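Local structure of alpha-fucosidase (Bifidobacterium bifidum, 2EAE) at residues Gln132-Asn137 with Gly410-Gly415; Ala517-Gly522 with Val817-Phe822. The protein probably releases alpha-1,2-linked L-fucose from glycans by hydrolysis, this chain being the catalytic part of a longer, probably membrane-bound enzyme. The protein carries 1 engineered substitution. All blocks are in the same frame, centred on the assembly; numbering follows the deposited sequence.

Contact 1: residues Gln132-Asn137 with Gly410-Gly415; sequences QGNYLN and GNTPWG. With FUL (beta-L-fucopyranose), chain D; GLC (alpha-D-glucopyranose), chain B; GAL (beta-D-galactopyranose), chain C.
Asn134 lies against Gly415, its CB 3.5 Å from Gly415 CA, where the N-terminal domain of the fucosidase meets a loop of the catalytic domain. The fit admits little more: a beta carbon on Gly415 would come tight against Asn134 CB, and its positive phi also favours glycine. Next to it the backbone is tied, Tyr135 N donating to Gly415 O at 3.1 Å. With CG lodged between its backbone N and carbonyl carbon (chi1 65°), Asn134 turns its amide toward the loop, and ND2 reaches within 3.8 Å of Thr412 CB. Tyr135 does the reverse: its CG is anti to the backbone N (chi1 -171°), which carries the ring away to give OH to Ile399 O, in the neighbourhood of a calcium ion and its ligand Glu76. Water 3 donates to both Tyr135 O and Thr412 OG1, each at 2.7 Å, and Thr412 OG1 also pairs with Thr403.

Residues 412-415 form a type II beta turn, closed by Gly415 N to Thr412 O, and Trp414 leaves it on the sugar side. One face of its indole carries the fucose methyl, FUL C6 lying 3.6 Å from CD2, while NE1 donates almost straight to GLC O4 (2.9 Å, 164°), the oxygen joining glucose to galactose. Cut back to an alanine, this position is likely to leave the bridging oxygen without its N-H donor and the fucose methyl without its aromatic wall. The chemistry thus divides: buried backbone and water bonds fix the turn from behind, while its indole reads both products.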
loop_
_atom_site.group_PDB
_atom_site.type_symbol
_atom_site.label_atom_id
_atom_site.label_comp_id
_atom_site.label_asym_id
_atom_site.label_seq_id
_atom_site.Cartn_x
_atom_site.Cartn_y
_atom_site.Cartn_z
ATOM N N GLN A 132 -3.052 18.725 12.377
ATOM C CA GLN A 132 -2.863 17.625 11.399
ATOM C C GLN A 132 -1.814 16.646 11.904
ATOM O O GLN A 132 -2.065 15.430 12.007
ATOM C CB GLN A 132 -2.495 18.167 10.007
ATOM C CG GLN A 132 -2.339 17.050 8.933
ATOM C CD GLN A 132 -2.348 17.580 7.502
ATOM O OE1 GLN A 132 -2.474 18.786 7.262
ATOM N NE2 GLN A 132 -2.192 16.667 6.536
ATOM N N GLY A 133 -0.635 17.180 12.259
ATOM C CA GLY A 133 0.458 16.360 12.709
ATOM C C GLY A 133 1.057 15.523 11.592
ATOM O O GLY A 133 0.762 15.730 10.407
ATOM N N ASN A 134 1.887 14.575 11.988
ATOM C CA ASN A 134 2.544 13.662 11.070
ATOM C C ASN A 134 3.175 12.476 11.771
ATOM O O ASN A 134 3.227 12.425 13.005
ATOM C CB ASN A 134 3.540 14.387 10.131
ATOM C CG ASN A 134 4.730 15.012 10.859
ATOM O OD1 ASN A 134 4.829 15.019 12.102
ATOM N ND2 ASN A 134 5.645 15.550 10.074
ATOM N N TYR A 135 3.674 11.525 10.982
ATOM C CA TYR A 135 4.451 10.406 11.524
ATOM C C TYR A 135 5.850 10.855 11.896
ATOM O O TYR A 135 6.499 11.561 11.100
ATOM C CB TYR A 135 4.611 9.326 10.464
ATOM C CG TYR A 135 5.214 8.019 10.937
ATOM C CD1 TYR A 135 4.701 7.345 12.052
ATOM C CD2 TYR A 135 6.246 7.412 10.226
ATOM C CE1 TYR A 135 5.222 6.134 12.448
ATOM C CE2 TYR A 135 6.771 6.194 10.613
ATOM C CZ TYR A 135 6.252 5.545 11.725
ATOM O OH TYR A 135 6.761 4.321 12.109
ATOM N N LEU A 136 6.317 10.380 13.049
ATOM C CA LEU A 136 7.660 10.672 13.589
ATOM C C LEU A 136 8.617 9.512 13.567
ATOM O O LEU A 136 8.279 8.388 13.968
ATOM C CB LEU A 136 7.586 11.148 15.052
ATOM C CG LEU A 136 6.653 12.295 15.429
ATOM C CD1 LEU A 136 6.657 12.465 16.953
ATOM C CD2 LEU A 136 7.027 13.601 14.746
ATOM N N ASN A 137 9.846 9.788 13.124
ATOM C CA ASN A 137 10.948 8.912 13.460
ATOM C C ASN A 137 11.063 8.930 14.976
ATOM O O ASN A 137 11.059 10.022 15.573
ATOM C CB ASN A 137 12.272 9.402 12.852
ATOM C CG ASN A 137 13.488 8.747 13.497
ATOM O OD1 ASN A 137 14.273 9.436 14.132
ATOM N ND2 ASN A 137 13.636 7.439 13.368
ATOM N N GLY A 410 5.974 19.573 6.982
ATOM C CA GLY A 410 7.197 20.076 7.587
ATOM C C GLY A 410 8.466 19.340 7.206
ATOM O O GLY A 410 8.829 19.260 6.032
ATOM N N ASN A 411 9.136 18.809 8.212
ATOM C CA ASN A 411 10.419 18.130 8.014
ATOM C C ASN A 411 10.287 16.807 7.308
ATOM O O ASN A 411 11.221 16.366 6.687
ATOM C CB ASN A 411 11.146 17.934 9.339
ATOM C CG ASN A 411 11.501 19.268 9.993
ATOM O OD1 ASN A 411 12.453 19.936 9.587
ATOM N ND2 ASN A 411 10.736 19.652 10.995
ATOM N N THR A 412 9.131 16.170 7.444
ATOM C CA THR A 412 8.902 14.867 6.842
ATOM C C THR A 412 8.051 15.031 5.586
ATOM O O THR A 412 6.974 15.666 5.618
ATOM C CB THR A 412 8.269 13.909 7.853
ATOM O OG1 THR A 412 9.207 13.681 8.910
ATOM C CG2 THR A 412 7.931 12.557 7.227
ATOM N N PRO A 413 8.524 14.464 4.465
ATOM C CA PRO A 413 7.834 14.708 3.198
ATOM C C PRO A 413 6.396 14.134 3.237
ATOM O O PRO A 413 6.192 12.954 3.515
ATOM C CB PRO A 413 8.689 13.977 2.168
ATOM C CG PRO A 413 9.582 13.104 2.903
ATOM C CD PRO A 413 9.667 13.546 4.323
ATOM N N TRP A 414 5.432 15.010 3.008
ATOM C CA TRP A 414 4.015 14.654 3.054
ATOM C C TRP A 414 3.630 13.975 4.345
ATOM O O TRP A 414 2.662 13.184 4.408
ATOM C CB TRP A 414 3.632 13.797 1.845
ATOM C CG TRP A 414 3.990 14.422 0.584
ATOM C CD1 TRP A 414 3.388 15.485 0.009
ATOM C CD2 TRP A 414 5.062 14.042 -0.280
ATOM N NE1 TRP A 414 4.020 15.807 -1.160
ATOM C CE2 TRP A 414 5.037 14.918 -1.375
ATOM C CE3 TRP A 414 6.010 12.995 -0.262
ATOM C CZ2 TRP A 414 5.953 14.825 -2.430
ATOM C CZ3 TRP A 414 6.911 12.894 -1.309
ATOM C CH2 TRP A 414 6.881 13.799 -2.381
ATOM N N GLY A 415 4.405 14.270 5.385
ATOM C CA GLY A 415 4.171 13.779 6.715
ATOM C C GLY A 415 4.291 12.289 6.879
ATOM O O GLY A 415 3.900 11.734 7.923
HETATM C C1 FUL D . 0.249 12.925 -4.253
HETATM C C2 FUL D . 1.192 12.894 -5.475
HETATM O O2 FUL D . 0.749 13.868 -6.447
HETATM C C3 FUL D . 2.682 13.133 -5.137
HETATM O O3 FUL D . 3.499 12.687 -6.242
HETATM C C4 FUL D . 3.099 12.366 -3.880
HETATM O O4 FUL D . 2.992 10.981 -4.229
HETATM C C5 FUL D . 2.145 12.686 -2.729
HETATM C C6 FUL D . 2.457 11.909 -1.450
HETATM O O5 FUL D . 0.819 12.327 -3.096
HETATM O O1 FUL D . -0.966 12.181 -4.476
HETATM C C1 GLC B . 5.812 20.289 -4.995
HETATM C C2 GLC B . 5.516 20.437 -3.493
HETATM C C3 GLC B . 4.821 19.234 -2.878
HETATM C C4 GLC B . 3.697 18.760 -3.780
HETATM C C5 GLC B . 4.364 18.298 -5.068
HETATM C C6 GLC B . 3.341 17.714 -6.026
HETATM O O1 GLC B . 7.131 19.840 -5.226
HETATM O O2 GLC B . 6.681 20.643 -2.728
HETATM O O3 GLC B . 4.318 19.680 -1.651
HETATM O O4 GLC B . 2.988 17.692 -3.180
HETATM O O5 GLC B . 4.935 19.422 -5.716
HETATM O O6 GLC B . 2.637 18.811 -6.579
HETATM C C1 GAL C . 1.633 17.917 -2.851
HETATM C C2 GAL C . 0.856 16.593 -2.944
HETATM C C3 GAL C . -0.590 16.775 -2.458
HETATM C C4 GAL C . -0.562 17.392 -1.047
HETATM C C5 GAL C . 0.233 18.705 -1.075
HETATM C C6 GAL C . 0.384 19.245 0.331
HETATM O O2 GAL C . 0.921 16.032 -4.234
HETATM O O3 GAL C . -1.180 15.499 -2.414
HETATM O O4 GAL C . 0.054 16.489 -0.159
HETATM O O5 GAL C . 1.539 18.434 -1.550
HETATM O O6 GAL C . 0.887 20.571 0.243
HETATM O O HOH W 1 6.204 16.873 8.028
HETATM O O HOH W 2 7.435 18.301 10.429
HETATM O O HOH W 3 7.701 13.941 11.107
HETATM O O HOH W 4 8.724 10.421 9.947
#

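Contact 2: residues Ala517-Gly522 with Val817-Phe822. With CA (calcium ion), chain E.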
loop_
_atom_site.group_PDB
_atom_site.type_symbol
_atom_site.label_atom_id
_atom_site.label_comp_id
_atom_site.label_asym_id
_atom_site.label_seq_id
_atom_site.Cartn_x
_atom_site.Cartn_y
_atom_site.Cartn_z
ATOM N N ALA A 517 -10.714 -7.860 -0.334
ATOM C CA ALA A 517 -10.495 -8.796 0.757
ATOM C C ALA A 517 -11.575 -9.879 0.699
ATOM O O ALA A 517 -11.272 -11.061 0.869
ATOM C CB ALA A 517 -10.492 -8.098 2.106
ATOM N N TYR A 518 -12.815 -9.476 0.449
ATOM C CA TYR A 518 -13.862 -10.440 0.214
ATOM C C TYR A 518 -13.807 -11.127 -1.167
ATOM O O TYR A 518 -14.050 -12.340 -1.269
ATOM C CB TYR A 518 -15.234 -9.799 0.422
ATOM C CG TYR A 518 -16.308 -10.690 -0.098
ATOM C CD1 TYR A 518 -16.701 -11.837 0.606
ATOM C CD2 TYR A 518 -16.904 -10.424 -1.336
ATOM C CE1 TYR A 518 -17.671 -12.666 0.085
ATOM C CE2 TYR A 518 -17.878 -11.251 -1.854
ATOM C CZ TYR A 518 -18.251 -12.357 -1.142
ATOM O OH TYR A 518 -19.225 -13.162 -1.685
ATOM N N GLU A 519 -13.509 -10.378 -2.231
ATOM C CA GLU A 519 -13.407 -10.969 -3.547
ATOM C C GLU A 519 -12.382 -12.097 -3.649
ATOM O O GLU A 519 -12.595 -13.079 -4.377
ATOM C CB GLU A 519 -13.040 -9.914 -4.592
ATOM C CG GLU A 519 -14.212 -9.270 -5.255
ATOM C CD GLU A 519 -13.817 -8.503 -6.495
ATOM O OE1 GLU A 519 -14.538 -8.599 -7.513
ATOM O OE2 GLU A 519 -12.758 -7.844 -6.475
ATOM N N TYR A 520 -11.277 -11.956 -2.921
ATOM C CA TYR A 520 -10.211 -12.948 -2.987
ATOM C C TYR A 520 -10.381 -14.112 -2.015
ATOM O O TYR A 520 -9.735 -15.162 -2.183
ATOM C CB TYR A 520 -8.867 -12.292 -2.724
ATOM C CG TYR A 520 -8.217 -11.599 -3.918
ATOM C CD1 TYR A 520 -8.486 -10.246 -4.221
ATOM C CD2 TYR A 520 -7.284 -12.271 -4.712
ATOM C CE1 TYR A 520 -7.832 -9.601 -5.309
ATOM C CE2 TYR A 520 -6.621 -11.627 -5.793
ATOM C CZ TYR A 520 -6.907 -10.318 -6.090
ATOM O OH TYR A 520 -6.236 -9.721 -7.136
ATOM N N SER A 521 -11.219 -13.942 -1.008
ATOM C CA SER A 521 -11.328 -14.945 0.034
ATOM C C SER A 521 -12.651 -15.706 0.000
ATOM O O SER A 521 -12.671 -16.895 0.333
ATOM C CB SER A 521 -11.137 -14.332 1.422
ATOM O OG SER A 521 -12.263 -13.529 1.761
ATOM N N GLY A 522 -13.729 -15.005 -0.362
ATOM C CA GLY A 522 -15.112 -15.497 -0.149
ATOM C C GLY A 522 -15.511 -15.728 1.306
ATOM O O GLY A 522 -16.450 -16.473 1.584
ATOM N N VAL A 817 -2.654 -15.790 -5.872
ATOM C CA VAL A 817 -4.039 -15.984 -5.495
ATOM C C VAL A 817 -4.953 -15.287 -6.496
ATOM O O VAL A 817 -4.719 -14.129 -6.858
ATOM C CB VAL A 817 -4.276 -15.504 -4.076
ATOM C CG1 VAL A 817 -5.748 -15.784 -3.638
ATOM C CG2 VAL A 817 -3.290 -16.223 -3.107
ATOM N N ALA A 818 -5.974 -16.004 -6.968
ATOM C CA ALA A 818 -6.991 -15.446 -7.835
ATOM C C ALA A 818 -8.309 -15.239 -7.078
ATOM O O ALA A 818 -8.623 -15.970 -6.131
ATOM C CB ALA A 818 -7.240 -16.343 -9.068
ATOM N N ARG A 819 -9.085 -14.259 -7.529
ATOM C CA ARG A 819 -10.409 -13.986 -6.968
ATOM C C ARG A 819 -11.263 -15.246 -7.061
ATOM O O ARG A 819 -11.139 -16.002 -8.027
ATOM C CB ARG A 819 -11.076 -12.828 -7.713
ATOM C CG ARG A 819 -10.554 -11.457 -7.268
ATOM C CD ARG A 819 -11.073 -10.351 -8.246
ATOM N NE ARG A 819 -10.443 -9.037 -8.032
ATOM C CZ ARG A 819 -9.265 -8.687 -8.528
ATOM N NH1 ARG A 819 -8.537 -9.547 -9.225
ATOM N NH2 ARG A 819 -8.816 -7.461 -8.316
ATOM N N GLY A 820 -12.147 -15.420 -6.093
ATOM C CA GLY A 820 -12.860 -16.694 -5.903
ATOM C C GLY A 820 -12.090 -17.606 -4.962
ATOM O O GLY A 820 -12.596 -18.666 -4.544
ATOM N N ASN A 821 -10.845 -17.216 -4.641
ATOM C CA ASN A 821 -9.991 -17.926 -3.692
ATOM C C ASN A 821 -9.379 -19.204 -4.304
ATOM O O ASN A 821 -9.607 -20.328 -3.813
ATOM C CB ASN A 821 -10.700 -18.200 -2.356
ATOM C CG ASN A 821 -9.725 -18.368 -1.201
ATOM O OD1 ASN A 821 -8.512 -18.578 -1.384
ATOM N ND2 ASN A 821 -10.253 -18.328 -0.003
ATOM N N PHE A 822 -8.621 -19.016 -5.384
ATOM C CA PHE A 822 -7.830 -20.091 -5.983
ATOM C C PHE A 822 -6.335 -19.790 -5.796
ATOM O O PHE A 822 -5.922 -18.650 -6.016
ATOM C CB PHE A 822 -8.164 -20.248 -7.462
ATOM C CG PHE A 822 -9.610 -20.646 -7.729
ATOM C CD1 PHE A 822 -9.973 -21.993 -7.788
ATOM C CD2 PHE A 822 -10.608 -19.670 -7.901
ATOM C CE1 PHE A 822 -11.323 -22.372 -8.048
ATOM C CE2 PHE A 822 -11.958 -20.037 -8.130
ATOM C CZ PHE A 822 -12.295 -21.395 -8.209
HETATM CA CA CA E . -13.714 -6.512 -8.602
HETATM O O HOH W 5 -5.508 -12.310 -9.308
HETATM O O HOH W 6 -16.228 -6.097 -8.372
HETATM O O HOH W 7 -13.846 -4.572 -7.341
HETATM O O HOH W 8 -13.441 -8.137 -10.259
HETATM O O HOH W 9 -11.549 -5.699 -9.198
#
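Glu519 and Arg819 form a salt bridge where the C-terminal end of helix 506-521, in the catalytic domain, meets a beta hairpin of the C-terminal domain. The hairpin joins strands 811-818 and 822-829 through a G1 beta bulge, in which Ala818 O accepts from both Asn821 N and Phe822 N. Arg819 NE donates to Glu519 OE2 at 3.0 Å, the acceptor lying in the guanidinium plane; seen from the carboxylate, the donor comes from above, and the two planes are 78° apart. The same carboxylate chelates calcium, OE1 at 2.5 Å and OE2 at 2.7 Å from the ion, with Asp689 and four waters as further ligands.

Two carbonyls near the helix end are taken up by the hairpin. Gly820 N donates to Glu519 O at 2.9 Å, almost straight, and Asn821 ND2 reaches Ser521 O at 2.8 Å because its CG stands anti to the backbone N (chi1 -155°).

Around these bonds Tyr520 supplies the packing. Arg819 runs extended across its ring, CG making a CH-pi contact 3.8 Å from the centroid. Farther along, the guanidinium is tilted 41° to the ring, with Tyr520 CE1 and OH over its face. Tyr432 meets the same tyrosine ring from the surrounding protein. On the strand side Val817 CG1 packs at Tyr520 CD2, and Val817 O lies in the ring plane, 3.3 Å from Tyr520 CE2.

Both contacts are buried domain junctions, yet they share no helix, strand or loop. Their centres lie 35 Å apart on opposite sides of the chain's centre, and the catalytic domain alone takes part in both. Contact 1 joins two irregular loops over a small area, largely through backbone and ordered water, and its outer side belongs to the sugar pocket. Contact 2 sets a helix end on a hairpin over more than twice the buried surface, with an ion pair, an aromatic ring and a directly bound calcium. Metal lies near both, but in contact 1 it is a neighbour and in contact 2 a partner.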